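Local coordinates for protein putative cathepsin d (Ixodes ricinus, PDB 5N7N) that is the inactive zymogen of a tick cathepsin D-like aspartic peptidase, which once activated probably cleaves internal peptide bonds of protein substrates, at residues Leu32-Asp37 / Tyr101-Val106; Ile44-Pro49 / Ala62-Pro67; Gln51-Ile56 / Pro142-Leu147; Thr250-Ile255 / Leu333-Asp338; Leu254-Pro259 / Met325-Pro330. One frame throughout, in Å; residues are numbered along the deposited sequence.

How the contacts relate
From the N terminus, contact 1 opens first, joining 32-37, after the pro-region helix 12-18, to the flap segment 101-106. Contact 2 (44-49 with 62-67) is nested inside that loop and packs two strands of the N-terminal lobe together. Contact 3 starts at 51-56, within both earlier loops, and closes only at 142-147, so it crosses contacts 1 and 2; it builds the sheet beside Asp-58. Contacts 4 and 5 come after these three, in the C-terminal lobe, and set out from the same stretch, sharing Leu-254 and Ile-255: contact 5 closes at 325-330 and contact 4 slightly later at 333-338, placing strand 255-257 between strands 318-326 and 334-336.

Contact 1 of 5, residues Leu32-Asp37 / Tyr101-Val106; sequences LVNLLD and YGSGNV
The branched side chain of Val-33 sits over one face of the Tyr-101 ring. Its CB stands 3.5 Å from the centroid of the Tyr-101 ring and only 9° off the ring normal, a CH-pi contact over the middle of the face. The two methyls straddle the hydroxyl-bearing end: with CG1 anti to the backbone N (chi1 -178°), Val-33 CG1 comes down to 3.4 Å from Tyr-101 CE2, while CG2 rests by CZ and CE1. Both side chains run in the same direction from neighbouring backbones. Leu-35 instead approaches the ring at its edge, Leu-35 CD2 being 3.9 Å from Tyr-101 CE2, and Val-106 CG2 covers the opposite face toward the rim.

Beside this CH-pi contact two hydrogen bonds join the segments. Gly-102 N gives a 2.8 Å hydrogen bond to Val-33 O, and Leu-32 CD1 packs against the same glycine. Ser-103 OG accepts a nearly straight bond from Leu-35 N (2.9 Å, 165°); Ser-103 lies in a type I turn, Tyr-101 to Gly-104, its CB directed toward segment 32-37. Asn-34 OD1 accepts from Leu-36 N in an Asx turn, and its ND2 is bonded to Tyr-28 OH.

Segment 101-106 carries the Tyr-Gly signature of the aspartic peptidase flap, whose tyrosine OH is hydrogen-bonded here to Trp-65 NE1. Val-33 also comes close to Asp-58, predicted to be catalytic, consistent with a zymogen chain lying in the cleft. Helix 12-18 packs on Asn-34 and Leu-36, strand 106-117 begins at the flap, and strand 145-148 meets Leu-35 and Tyr-101 through Ile-146.

Contact 2 of 5, residues Ile44-Pro49 / Ala62-Pro67; sequences ISIGTP and ANLWLP
Ile-46 and Leu-66 meet in the hydrophobic interior of the N-terminal lobe of the pepsin-like fold, where two strands pack across each other through their side chains without any hydrogen bond between them. Strand 44-46 and strand 64-67 approach to 10.4 Å between axes and run 75° apart, so the layers are stacked nearly crosswise, and the backbones stay well separated.

The tight part is small. Ile-46 and Leu-66 extend toward one another tip to tip, and Ile-46 CG1 reaches Leu-66 CD1 at 3.6 Å. Around this pair the fit is looser. Ile-44 and Leu-64 pass alongside in opposite directions, with 4.1 Å between Ile-44 CD1 and Leu-64 CD1. The same Ile-44 methyl lies 4.3 Å from Leu-66 CD1 and so bridges the two leucines. All four residues are buried. Leu-66 and Ile-44 have apolar neighbours: Val-55 and Phe-53 of strand 51-58 pack on Leu-66, and Leu-147 touches both Ile-44 and Leu-64. Ile-46 also packs on Cys-115 and Tyr-82.

On the other side the strand ends quickly. After Ile-46 the chain turns at Gly-47 toward the surface, reaching the exposed Pro-49 through a cis peptide bond, far from strand 64-67. Ser-45 faces the opposite way from its neighbours, toward Arg-116 and Asp-52, while Trp-65 points off behind its own strand to Ile-146 and Val-106.

The conformation of Ile-46 adds a last, looser contact: with chi2 at -70° the terminal methyl lies between the two leucines, Ile-46 CD1 being 4.3 Å from Leu-64 CD2.

Contact 3 of 5, residues Gln51-Ile56 / Pro142-Leu147; sequences QDFQVI and PFDGIL
Gln-54 and Asp-144 hold each other by two bonds. Gln-54 N donates to Asp-144 OD2 (2.9 Å), met on the anti side and 31° out of the carboxylate plane, and Asp-144 N returns a short bond to Gln-54 O (2.7 Å). The carboxylate stands almost perpendicular to the Phe-53 ring, with Asp-144 CB at the ring's edge and in its plane. Further along, Ile-56 N binds Gly-145 O and Leu-147 N binds Ile-56 O at 2.9 Å, the register of a parallel pair.

This pairing, with strand 145-148 lying between strands 51-58 and 64-67, belongs to the psi motif of the aspartic peptidases, which carries Asp-58, the predicted catalytic residue.

Side chains meet on both faces. Ile-56 CD1 sits over one face of the Phe-143 ring, 3.6 Å from its centroid, and 4.0 Å from Ile-146 CG1. On the face of Val-55 and Gly-145, Val-55 CG2 meets Leu-147 CB at 3.9 Å.

Second-shell groups fix the aspartate: His-80 N binds its OD1, and Tyr-75 OH binds its backbone O. Val-38 packs on both Ile-56 and Phe-143, and Leu-35 on Ile-146.

Contact 4 of 5, residues Thr250-Ile255 / Leu333-Asp338; sequences TGTSLI and LWILGD
Ser-253 and Gly-337 bring the two backbones together, their CA atoms 4.4 Å apart, as the chain leaves the loop after Asn-249 and meets the end of strand 334-336. The touching parts run 125° apart, neither parallel nor fully antiparallel. Asp-338 N donates to Thr-252 O (2.9 Å), whereas the bond from Gly-337 N to Leu-254 O is weak. Gly-337, in the N-cap position before helix 338-341, also brings its CA within 3.3 Å of Ser-253 O, a C-H...O contact that a bare glycine backbone permits.

Among the side chains, Thr-252 CG2 leans over Gly-337 CA (3.5 Å) and meets Ile-335 CG2 at about a right angle. Ile-255 has its CG2 branch anti to the backbone N, which carries that methyl to the edge of the Trp-334 ring, in its plane and 3.9 Å from CE3. The same branch lies beside Leu-336 CD2, the two side chains running in one direction. Val-339 and Phe-340 of the helix also pack on Ile-255.

In the psi motif of the C-terminal lobe, strand 334-336 lies between strand 244-248, which leads to Asn-249, and strand 255-257; Asn-249, changed in this structure, occupies the predicted second catalytic position.

Ser-253 OG gives its proton to Asp-338 OD2 (2.9 Å) from above the carboxylate plane, 37° out of it. Together with a long, weak ion pair from Arg-184 to OD1 and the nearby helix start, this would probably favour a negatively charged Asp-338 despite its burial.

Contact 5 of 5, residues Leu254-Pro259 / Met325-Pro330; sequences LITGPP and MGLEMP
Met-325 and Gly-257 lie on neighbouring parallel strands, 318-326 and 255-257, at the edge of the psi motif of the C-terminal lobe, where strand 255-257 is flanked on its other side by strand 334-336. Met-325 N binds Ile-255 O at 2.9 Å, Gly-257 N binds Met-325 O, and Leu-327 N continues to Gly-257 O at 2.9 Å, so the bonds zigzag between the strands.

The conformation of Met-325 brings it onto its neighbour. Its CG lies between the backbone N and the carbonyl carbon (chi1 51°), and the chain then bends at SD; CG reaches Leu-254 CD1 at 3.8 Å, with the sulfur beside the same methyl, the two side chains crossing at a slant. Thr-256 is modelled with chi1 at -97°, leaning toward an eclipsed value, with its CG2 against Leu-327. Leu-327 meets that methyl with CB and, more loosely, CD2; Tyr-28 also packs on Leu-327.

Beyond the strands, Pro-259, the first residue of helix 259-268, takes over. Its ring crosses Glu-328 at about a right angle, with Pro-259 CG 3.6 Å from Glu-328 N and 3.8 Å from Glu-328 CB, while the extended glutamate side chain stays exposed. Gly-326 permits a CA-CA approach of 3.7 Å to Pro-259. The exact rotamer of Thr-256 is doubtful, because its CG2 lies 3.4 Å from Leu-327 CB, tighter than usual for two carbons.

Contact 1 of 5, residues Leu32-Asp37 / Tyr101-Val106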
# COMPACT_ATOMS: atom_id res chain seq x y z
N LEU A 32 4.35 5.09 -7.72
CA LEU A 32 4.39 6.25 -6.84
C LEU A 32 3.39 6.06 -5.71
O LEU A 32 2.33 5.46 -5.89
CB LEU A 32 3.98 7.51 -7.60
CG LEU A 32 4.83 8.02 -8.76
CD1 LEU A 32 4.20 9.31 -9.28
CD2 LEU A 32 6.30 8.24 -8.36
N VAL A 33 3.72 6.63 -4.56
CA VAL A 33 2.77 6.79 -3.47
C VAL A 33 1.71 7.77 -3.95
O VAL A 33 2.04 8.76 -4.62
CB VAL A 33 3.43 7.34 -2.20
CG1 VAL A 33 2.44 7.44 -1.06
CG2 VAL A 33 4.60 6.46 -1.79
N ASN A 34 0.46 7.50 -3.63
CA ASN A 34 -0.63 8.43 -3.91
C ASN A 34 -1.54 8.50 -2.68
O ASN A 34 -2.20 7.53 -2.32
CB ASN A 34 -1.39 8.01 -5.16
CG ASN A 34 -2.26 9.13 -5.72
OD1 ASN A 34 -2.96 9.82 -4.97
ND2 ASN A 34 -2.24 9.31 -7.03
N LEU A 35 -1.57 9.67 -2.05
CA LEU A 35 -2.32 9.88 -0.82
C LEU A 35 -3.83 9.82 -1.02
O LEU A 35 -4.56 9.61 -0.06
CB LEU A 35 -1.93 11.23 -0.19
CG LEU A 35 -0.44 11.44 0.11
CD1 LEU A 35 -0.19 12.79 0.77
CD2 LEU A 35 0.10 10.33 0.98
N LEU A 36 -4.30 9.98 -2.25
CA LEU A 36 -5.71 9.76 -2.55
C LEU A 36 -6.15 8.30 -2.42
O LEU A 36 -7.34 8.04 -2.26
CB LEU A 36 -6.06 10.25 -3.97
CG LEU A 36 -5.74 11.71 -4.29
CD1 LEU A 36 -6.08 12.05 -5.73
CD2 LEU A 36 -6.49 12.63 -3.34
N ASP A 37 -5.19 7.36 -2.49
CA ASP A 37 -5.45 5.91 -2.60
C ASP A 37 -5.15 5.11 -1.34
O ASP A 37 -5.49 3.93 -1.25
CB ASP A 37 -4.60 5.31 -3.74
CG ASP A 37 -4.98 5.87 -5.09
OD1 ASP A 37 -6.18 5.99 -5.36
OD2 ASP A 37 -4.08 6.21 -5.90
N TYR A 101 5.26 12.30 -5.60
CA TYR A 101 4.06 11.51 -5.33
C TYR A 101 3.03 11.72 -6.44
O TYR A 101 2.94 12.81 -7.01
CB TYR A 101 3.43 11.91 -4.00
CG TYR A 101 3.99 11.25 -2.77
CD1 TYR A 101 5.31 10.77 -2.72
CD2 TYR A 101 3.22 11.14 -1.62
CE1 TYR A 101 5.82 10.19 -1.57
CE2 TYR A 101 3.73 10.55 -0.46
CZ TYR A 101 5.02 10.08 -0.45
OH TYR A 101 5.53 9.50 0.67
N GLY A 102 2.24 10.69 -6.69
CA GLY A 102 1.13 10.78 -7.64
C GLY A 102 0.11 11.86 -7.29
O GLY A 102 -0.53 12.41 -8.18
N SER A 103 -0.01 12.16 -5.99
CA SER A 103 -0.92 13.19 -5.48
C SER A 103 -0.30 14.61 -5.37
O SER A 103 -0.97 15.52 -4.88
CB SER A 103 -1.51 12.74 -4.13
OG SER A 103 -0.54 12.08 -3.32
N GLY A 104 0.93 14.82 -5.86
CA GLY A 104 1.66 16.09 -5.65
C GLY A 104 2.83 15.90 -4.69
O GLY A 104 2.76 15.10 -3.77
N ASN A 105 3.90 16.64 -4.90
CA ASN A 105 5.15 16.43 -4.18
C ASN A 105 5.07 16.63 -2.68
O ASN A 105 4.22 17.37 -2.18
CB ASN A 105 6.25 17.36 -4.69
CG ASN A 105 6.75 16.99 -6.08
OD1 ASN A 105 6.25 16.07 -6.75
ND2 ASN A 105 7.75 17.72 -6.53
N VAL A 106 6.02 16.00 -2.00
CA VAL A 106 6.19 16.12 -0.56
C VAL A 106 7.62 16.61 -0.36
O VAL A 106 8.55 16.07 -0.97
CB VAL A 106 5.96 14.78 0.13
CG1 VAL A 106 6.32 14.88 1.61
CG2 VAL A 106 4.51 14.35 -0.05

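Contact 2 of 5, residues Ile44-Pro49 / Ala62-Pro67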
# COMPACT_ATOMS: atom_id res chain seq x y z
N ILE A 44 2.27 5.50 15.52
CA ILE A 44 3.67 5.51 15.93
C ILE A 44 3.81 6.71 16.84
O ILE A 44 2.89 7.51 16.96
CB ILE A 44 4.64 5.73 14.74
CG1 ILE A 44 4.31 7.05 13.99
CG2 ILE A 44 4.58 4.56 13.79
CD1 ILE A 44 5.44 7.58 13.14
N SER A 45 4.98 6.87 17.44
CA SER A 45 5.29 8.11 18.11
C SER A 45 6.76 8.44 17.93
O SER A 45 7.58 7.54 17.77
CB SER A 45 4.86 8.06 19.58
OG SER A 45 5.79 7.32 20.35
N ILE A 46 7.06 9.74 17.95
CA ILE A 46 8.41 10.25 17.72
C ILE A 46 8.81 11.14 18.90
O ILE A 46 8.00 11.91 19.41
CB ILE A 46 8.48 11.08 16.42
CG1 ILE A 46 7.98 10.28 15.19
CG2 ILE A 46 9.88 11.62 16.18
CD1 ILE A 46 8.86 9.14 14.71
N GLY A 47 10.04 11.01 19.36
CA GLY A 47 10.59 11.95 20.31
C GLY A 47 10.36 11.63 21.77
O GLY A 47 9.76 10.63 22.11
N THR A 48 10.87 12.53 22.61
CA THR A 48 10.87 12.37 24.06
C THR A 48 10.49 13.71 24.72
O THR A 48 11.24 14.67 24.61
CB THR A 48 12.27 11.94 24.54
OG1 THR A 48 12.65 10.74 23.85
CG2 THR A 48 12.29 11.72 26.06
N PRO A 49 9.33 13.81 25.37
CA PRO A 49 8.29 12.77 25.45
C PRO A 49 7.66 12.43 24.10
O PRO A 49 7.80 13.22 23.15
CB PRO A 49 7.23 13.41 26.35
CG PRO A 49 7.42 14.89 26.15
CD PRO A 49 8.90 15.06 26.03
N ALA A 62 9.84 3.73 0.99
CA ALA A 62 10.83 3.48 2.04
C ALA A 62 11.09 4.64 3.00
O ALA A 62 11.93 4.52 3.89
CB ALA A 62 12.13 3.05 1.38
N ASN A 63 10.38 5.75 2.85
CA ASN A 63 10.62 6.94 3.65
C ASN A 63 9.67 7.05 4.83
O ASN A 63 8.50 6.66 4.74
CB ASN A 63 10.44 8.19 2.79
CG ASN A 63 11.39 8.21 1.63
OD1 ASN A 63 12.60 8.08 1.82
ND2 ASN A 63 10.86 8.37 0.41
N LEU A 64 10.19 7.57 5.94
CA LEU A 64 9.37 8.03 7.06
C LEU A 64 9.28 9.57 6.99
O LEU A 64 10.32 10.25 7.04
CB LEU A 64 10.02 7.62 8.39
CG LEU A 64 9.43 8.17 9.69
CD1 LEU A 64 8.00 7.71 9.91
CD2 LEU A 64 10.27 7.77 10.88
N TRP A 65 8.07 10.12 6.84
CA TRP A 65 7.87 11.56 7.00
C TRP A 65 6.59 11.91 7.76
O TRP A 65 5.62 11.16 7.72
CB TRP A 65 7.89 12.28 5.66
CG TRP A 65 6.75 12.00 4.72
CD1 TRP A 65 6.78 11.16 3.65
CD2 TRP A 65 5.45 12.60 4.72
NE1 TRP A 65 5.59 11.18 3.00
CE2 TRP A 65 4.74 12.05 3.64
CE3 TRP A 65 4.81 13.55 5.54
CZ2 TRP A 65 3.43 12.41 3.34
CZ3 TRP A 65 3.51 13.90 5.27
CH2 TRP A 65 2.82 13.33 4.17
N LEU A 66 6.62 13.07 8.42
CA LEU A 66 5.49 13.63 9.15
C LEU A 66 5.43 15.14 8.97
O LEU A 66 6.45 15.76 8.71
CB LEU A 66 5.68 13.38 10.64
CG LEU A 66 5.66 11.90 11.03
CD1 LEU A 66 6.41 11.71 12.31
CD2 LEU A 66 4.24 11.38 11.10
N PRO A 67 4.24 15.74 9.12
CA PRO A 67 4.15 17.21 9.08
C PRO A 67 5.03 17.86 10.14
O PRO A 67 5.06 17.40 11.27
CB PRO A 67 2.67 17.48 9.36
CG PRO A 67 1.98 16.23 8.91
CD PRO A 67 2.91 15.14 9.33

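Contact 3 of 5, residues Gln51-Ile56 / Pro142-Leu147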
# COMPACT_ATOMS: atom_id res chain seq x y z
N GLN A 51 5.58 12.08 20.76
CA GLN A 51 4.58 12.82 20.01
C GLN A 51 3.88 11.81 19.10
O GLN A 51 4.53 11.04 18.40
CB GLN A 51 5.23 13.95 19.22
CG GLN A 51 5.87 15.02 20.10
CD GLN A 51 6.62 16.08 19.28
OE1 GLN A 51 6.15 16.49 18.24
NE2 GLN A 51 7.78 16.51 19.76
N ASP A 52 2.55 11.82 19.13
CA ASP A 52 1.74 10.74 18.57
C ASP A 52 1.35 11.05 17.15
O ASP A 52 1.01 12.19 16.81
CB ASP A 52 0.46 10.54 19.41
CG ASP A 52 0.73 9.93 20.77
OD1 ASP A 52 1.81 9.34 21.00
OD2 ASP A 52 -0.19 10.03 21.63
N PHE A 53 1.36 10.01 16.31
CA PHE A 53 0.99 10.15 14.92
C PHE A 53 0.28 8.92 14.43
O PHE A 53 0.47 7.83 14.95
CB PHE A 53 2.23 10.40 14.07
CG PHE A 53 2.93 11.68 14.40
CD1 PHE A 53 3.91 11.71 15.38
CD2 PHE A 53 2.57 12.86 13.78
CE1 PHE A 53 4.54 12.90 15.72
CE2 PHE A 53 3.21 14.06 14.10
CZ PHE A 53 4.18 14.08 15.08
N GLN A 54 -0.53 9.13 13.40
CA GLN A 54 -1.09 8.07 12.60
C GLN A 54 -0.37 8.12 11.24
O GLN A 54 -0.30 9.18 10.61
CB GLN A 54 -2.61 8.27 12.45
CG GLN A 54 -3.36 8.48 13.78
CD GLN A 54 -3.41 7.26 14.69
OE1 GLN A 54 -2.99 6.17 14.31
NE2 GLN A 54 -3.95 7.44 15.89
N VAL A 55 0.17 6.98 10.80
CA VAL A 55 0.91 6.87 9.54
C VAL A 55 0.45 5.69 8.69
O VAL A 55 -0.00 4.68 9.23
CB VAL A 55 2.45 6.74 9.75
CG1 VAL A 55 3.03 8.01 10.37
CG2 VAL A 55 2.82 5.52 10.60
N ILE A 56 0.62 5.79 7.38
CA ILE A 56 0.40 4.65 6.51
C ILE A 56 1.63 3.75 6.51
O ILE A 56 2.73 4.20 6.21
CB ILE A 56 0.09 5.09 5.09
CG1 ILE A 56 -1.20 5.91 5.10
CG2 ILE A 56 -0.10 3.89 4.17
CD1 ILE A 56 -1.05 7.17 4.32
N PRO A 142 -7.38 10.89 7.99
CA PRO A 142 -7.06 10.51 9.37
C PRO A 142 -5.58 10.19 9.65
O PRO A 142 -5.22 9.98 10.81
CB PRO A 142 -7.92 9.27 9.60
CG PRO A 142 -8.11 8.68 8.24
CD PRO A 142 -8.13 9.83 7.28
N PHE A 143 -4.76 10.14 8.60
CA PHE A 143 -3.31 9.90 8.73
C PHE A 143 -2.55 11.21 8.64
O PHE A 143 -2.99 12.15 7.99
CB PHE A 143 -2.81 8.94 7.63
CG PHE A 143 -2.99 9.47 6.24
CD1 PHE A 143 -2.02 10.26 5.65
CD2 PHE A 143 -4.14 9.19 5.51
CE1 PHE A 143 -2.19 10.77 4.37
CE2 PHE A 143 -4.32 9.69 4.24
CZ PHE A 143 -3.34 10.48 3.66
N ASP A 144 -1.37 11.22 9.22
CA ASP A 144 -0.48 12.37 9.25
C ASP A 144 0.61 12.27 8.18
O ASP A 144 0.82 13.20 7.41
CB ASP A 144 0.13 12.46 10.64
CG ASP A 144 -0.92 12.64 11.72
OD1 ASP A 144 -1.84 13.47 11.51
OD2 ASP A 144 -0.87 11.94 12.75
N GLY A 145 1.29 11.14 8.13
CA GLY A 145 2.37 10.92 7.16
C GLY A 145 2.46 9.48 6.73
O GLY A 145 1.49 8.74 6.83
N ILE A 146 3.63 9.09 6.21
CA ILE A 146 3.89 7.73 5.76
C ILE A 146 5.12 7.18 6.45
O ILE A 146 6.06 7.93 6.72
CB ILE A 146 4.08 7.65 4.23
CG1 ILE A 146 2.76 7.92 3.52
CG2 ILE A 146 4.58 6.27 3.79
CD1 ILE A 146 2.60 9.35 3.14
N LEU A 147 5.08 5.87 6.73
CA LEU A 147 6.21 5.08 7.14
C LEU A 147 6.42 3.97 6.08
O LEU A 147 5.61 3.04 5.97
CB LEU A 147 5.96 4.47 8.52
CG LEU A 147 7.11 3.73 9.23
CD1 LEU A 147 6.89 3.68 10.74
CD2 LEU A 147 7.30 2.32 8.70

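Contact 4 of 5, residues Thr250-Ile255 / Leu333-Asp338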
# COMPACT_ATOMS: atom_id res chain seq x y z
N THR A 250 0.95 -2.28 0.08
CA THR A 250 -0.05 -2.00 1.11
C THR A 250 -0.57 -0.55 1.10
O THR A 250 -1.49 -0.23 1.85
CB THR A 250 0.51 -2.27 2.52
OG1 THR A 250 1.69 -1.47 2.72
CG2 THR A 250 0.87 -3.76 2.69
N GLY A 251 0.02 0.31 0.27
CA GLY A 251 -0.36 1.70 0.20
C GLY A 251 -1.44 2.00 -0.80
O GLY A 251 -1.73 3.17 -1.05
N THR A 252 -2.04 0.96 -1.38
CA THR A 252 -3.07 1.14 -2.41
C THR A 252 -4.13 0.03 -2.32
O THR A 252 -3.95 -0.95 -1.59
CB THR A 252 -2.41 1.25 -3.82
OG1 THR A 252 -3.30 1.89 -4.75
CG2 THR A 252 -1.98 -0.11 -4.38
N SER A 253 -5.24 0.21 -3.03
CA SER A 253 -6.33 -0.76 -3.04
C SER A 253 -6.36 -1.58 -4.32
O SER A 253 -6.17 -2.80 -4.28
CB SER A 253 -7.67 -0.08 -2.83
OG SER A 253 -7.72 0.44 -1.52
N LEU A 254 -6.58 -0.91 -5.45
CA LEU A 254 -6.82 -1.60 -6.72
C LEU A 254 -5.60 -2.42 -7.16
O LEU A 254 -4.49 -2.26 -6.64
CB LEU A 254 -7.25 -0.65 -7.85
CG LEU A 254 -8.45 0.33 -7.72
CD1 LEU A 254 -9.34 0.33 -8.97
CD2 LEU A 254 -9.33 0.10 -6.50
N ILE A 255 -5.85 -3.35 -8.07
CA ILE A 255 -4.77 -4.02 -8.76
C ILE A 255 -4.59 -3.26 -10.05
O ILE A 255 -5.53 -2.92 -10.77
CB ILE A 255 -5.04 -5.52 -8.98
CG1 ILE A 255 -4.86 -6.27 -7.66
CG2 ILE A 255 -4.09 -6.12 -10.01
CD1 ILE A 255 -5.57 -7.60 -7.64
N LEU A 333 4.56 -2.97 -14.78
CA LEU A 333 4.45 -3.67 -13.52
C LEU A 333 3.00 -3.85 -13.20
O LEU A 333 2.17 -2.99 -13.50
CB LEU A 333 5.11 -2.88 -12.38
CG LEU A 333 6.63 -2.87 -12.26
CD1 LEU A 333 7.07 -1.84 -11.22
CD2 LEU A 333 7.17 -4.25 -11.91
N TRP A 334 2.69 -5.00 -12.61
CA TRP A 334 1.47 -5.17 -11.87
C TRP A 334 1.75 -4.70 -10.45
O TRP A 334 2.70 -5.17 -9.82
CB TRP A 334 1.02 -6.63 -11.86
CG TRP A 334 0.62 -7.15 -13.20
CD1 TRP A 334 1.46 -7.57 -14.19
CD2 TRP A 334 -0.71 -7.33 -13.70
NE1 TRP A 334 0.74 -7.99 -15.27
CE2 TRP A 334 -0.59 -7.86 -15.00
CE3 TRP A 334 -1.98 -7.11 -13.17
CZ2 TRP A 334 -1.71 -8.15 -15.79
CZ3 TRP A 334 -3.09 -7.39 -13.96
CH2 TRP A 334 -2.94 -7.91 -15.26
N ILE A 335 0.93 -3.78 -9.95
CA ILE A 335 0.99 -3.33 -8.57
C ILE A 335 -0.13 -4.04 -7.83
O ILE A 335 -1.30 -3.87 -8.17
CB ILE A 335 0.88 -1.78 -8.46
CG1 ILE A 335 2.11 -1.13 -9.11
CG2 ILE A 335 0.81 -1.33 -7.00
CD1 ILE A 335 1.89 0.21 -9.76
N LEU A 336 0.22 -4.84 -6.83
CA LEU A 336 -0.78 -5.57 -6.06
C LEU A 336 -1.17 -4.80 -4.81
O LEU A 336 -0.42 -4.77 -3.82
CB LEU A 336 -0.29 -6.99 -5.72
CG LEU A 336 0.06 -7.88 -6.92
CD1 LEU A 336 0.52 -9.24 -6.42
CD2 LEU A 336 -1.10 -8.07 -7.90
N GLY A 337 -2.35 -4.18 -4.87
CA GLY A 337 -2.95 -3.46 -3.74
C GLY A 337 -3.68 -4.39 -2.79
O GLY A 337 -3.52 -5.62 -2.86
N ASP A 338 -4.50 -3.82 -1.91
CA ASP A 338 -5.23 -4.61 -0.91
C ASP A 338 -6.29 -5.55 -1.50
O ASP A 338 -6.68 -6.52 -0.85
CB ASP A 338 -5.79 -3.74 0.25
CG ASP A 338 -6.97 -2.83 -0.13
OD1 ASP A 338 -7.93 -3.24 -0.81
OD2 ASP A 338 -6.94 -1.67 0.28

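Contact 5 of 5, residues Leu254-Pro259 / Met325-Pro330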
# COMPACT_ATOMS: atom_id res chain seq x y z
N LEU A 254 -6.58 -0.91 -5.45
CA LEU A 254 -6.82 -1.60 -6.72
C LEU A 254 -5.60 -2.42 -7.16
O LEU A 254 -4.49 -2.26 -6.64
CB LEU A 254 -7.25 -0.65 -7.85
CG LEU A 254 -8.45 0.33 -7.72
CD1 LEU A 254 -9.34 0.33 -8.97
CD2 LEU A 254 -9.33 0.10 -6.50
N ILE A 255 -5.85 -3.35 -8.07
CA ILE A 255 -4.77 -4.02 -8.76
C ILE A 255 -4.59 -3.26 -10.05
O ILE A 255 -5.53 -2.92 -10.77
CB ILE A 255 -5.04 -5.52 -8.98
CG1 ILE A 255 -4.86 -6.27 -7.66
CG2 ILE A 255 -4.09 -6.12 -10.01
CD1 ILE A 255 -5.57 -7.60 -7.64
N THR A 256 -3.34 -2.99 -10.33
CA THR A 256 -2.96 -2.14 -11.41
C THR A 256 -2.03 -2.96 -12.29
O THR A 256 -1.22 -3.70 -11.77
CB THR A 256 -2.34 -0.87 -10.78
OG1 THR A 256 -3.35 0.15 -10.70
CG2 THR A 256 -1.24 -0.38 -11.56
N GLY A 257 -2.15 -2.84 -13.61
CA GLY A 257 -1.27 -3.56 -14.55
C GLY A 257 -1.11 -2.85 -15.87
O GLY A 257 -1.66 -1.77 -16.04
N PRO A 258 -0.38 -3.46 -16.83
CA PRO A 258 -0.28 -2.90 -18.18
C PRO A 258 -1.67 -2.69 -18.81
O PRO A 258 -2.44 -3.64 -18.87
CB PRO A 258 0.52 -3.95 -18.97
CG PRO A 258 1.12 -4.86 -17.96
CD PRO A 258 0.25 -4.79 -16.74
N PRO A 259 -1.99 -1.45 -19.24
CA PRO A 259 -3.35 -1.07 -19.66
C PRO A 259 -4.06 -1.98 -20.65
O PRO A 259 -5.20 -2.38 -20.40
CB PRO A 259 -3.13 0.32 -20.27
CG PRO A 259 -2.02 0.87 -19.48
CD PRO A 259 -1.09 -0.28 -19.23
N MET A 325 -7.41 -1.88 -12.73
CA MET A 325 -7.27 -0.88 -13.80
C MET A 325 -5.86 -0.74 -14.35
O MET A 325 -4.86 -1.13 -13.73
CB MET A 325 -7.87 0.49 -13.46
CG MET A 325 -7.43 1.10 -12.14
SD MET A 325 -8.26 2.71 -11.95
CE MET A 325 -7.23 3.75 -12.99
N GLY A 326 -5.82 -0.24 -15.58
CA GLY A 326 -4.57 -0.05 -16.29
C GLY A 326 -3.82 1.14 -15.71
O GLY A 326 -4.43 2.16 -15.37
N LEU A 327 -2.51 0.97 -15.56
CA LEU A 327 -1.61 2.06 -15.30
C LEU A 327 -0.32 1.78 -16.02
O LEU A 327 0.42 0.86 -15.64
CB LEU A 327 -1.33 2.19 -13.81
CG LEU A 327 -0.31 3.23 -13.36
CD1 LEU A 327 -0.62 4.60 -13.96
CD2 LEU A 327 -0.31 3.29 -11.85
N GLU A 328 -0.03 2.57 -17.04
CA GLU A 328 1.21 2.43 -17.79
C GLU A 328 2.39 3.03 -17.02
O GLU A 328 2.32 4.13 -16.48
CB GLU A 328 1.09 3.11 -19.16
CG GLU A 328 2.24 2.82 -20.12
CD GLU A 328 2.22 3.75 -21.33
OE1 GLU A 328 3.21 3.77 -22.09
OE2 GLU A 328 1.22 4.47 -21.50
N MET A 329 3.47 2.25 -16.97
CA MET A 329 4.77 2.75 -16.62
C MET A 329 5.71 2.24 -17.69
O MET A 329 5.39 1.25 -18.36
CB MET A 329 5.19 2.25 -15.25
CG MET A 329 4.42 2.87 -14.10
SD MET A 329 4.46 1.83 -12.64
CE MET A 329 3.52 0.41 -13.21
N PRO A 330 6.87 2.91 -17.88
CA PRO A 330 7.88 2.46 -18.84
C PRO A 330 8.33 1.02 -18.63
O PRO A 330 8.41 0.26 -19.60
CB PRO A 330 9.06 3.42 -18.58
CG PRO A 330 8.42 4.65 -18.03
CD PRO A 330 7.26 4.16 -17.21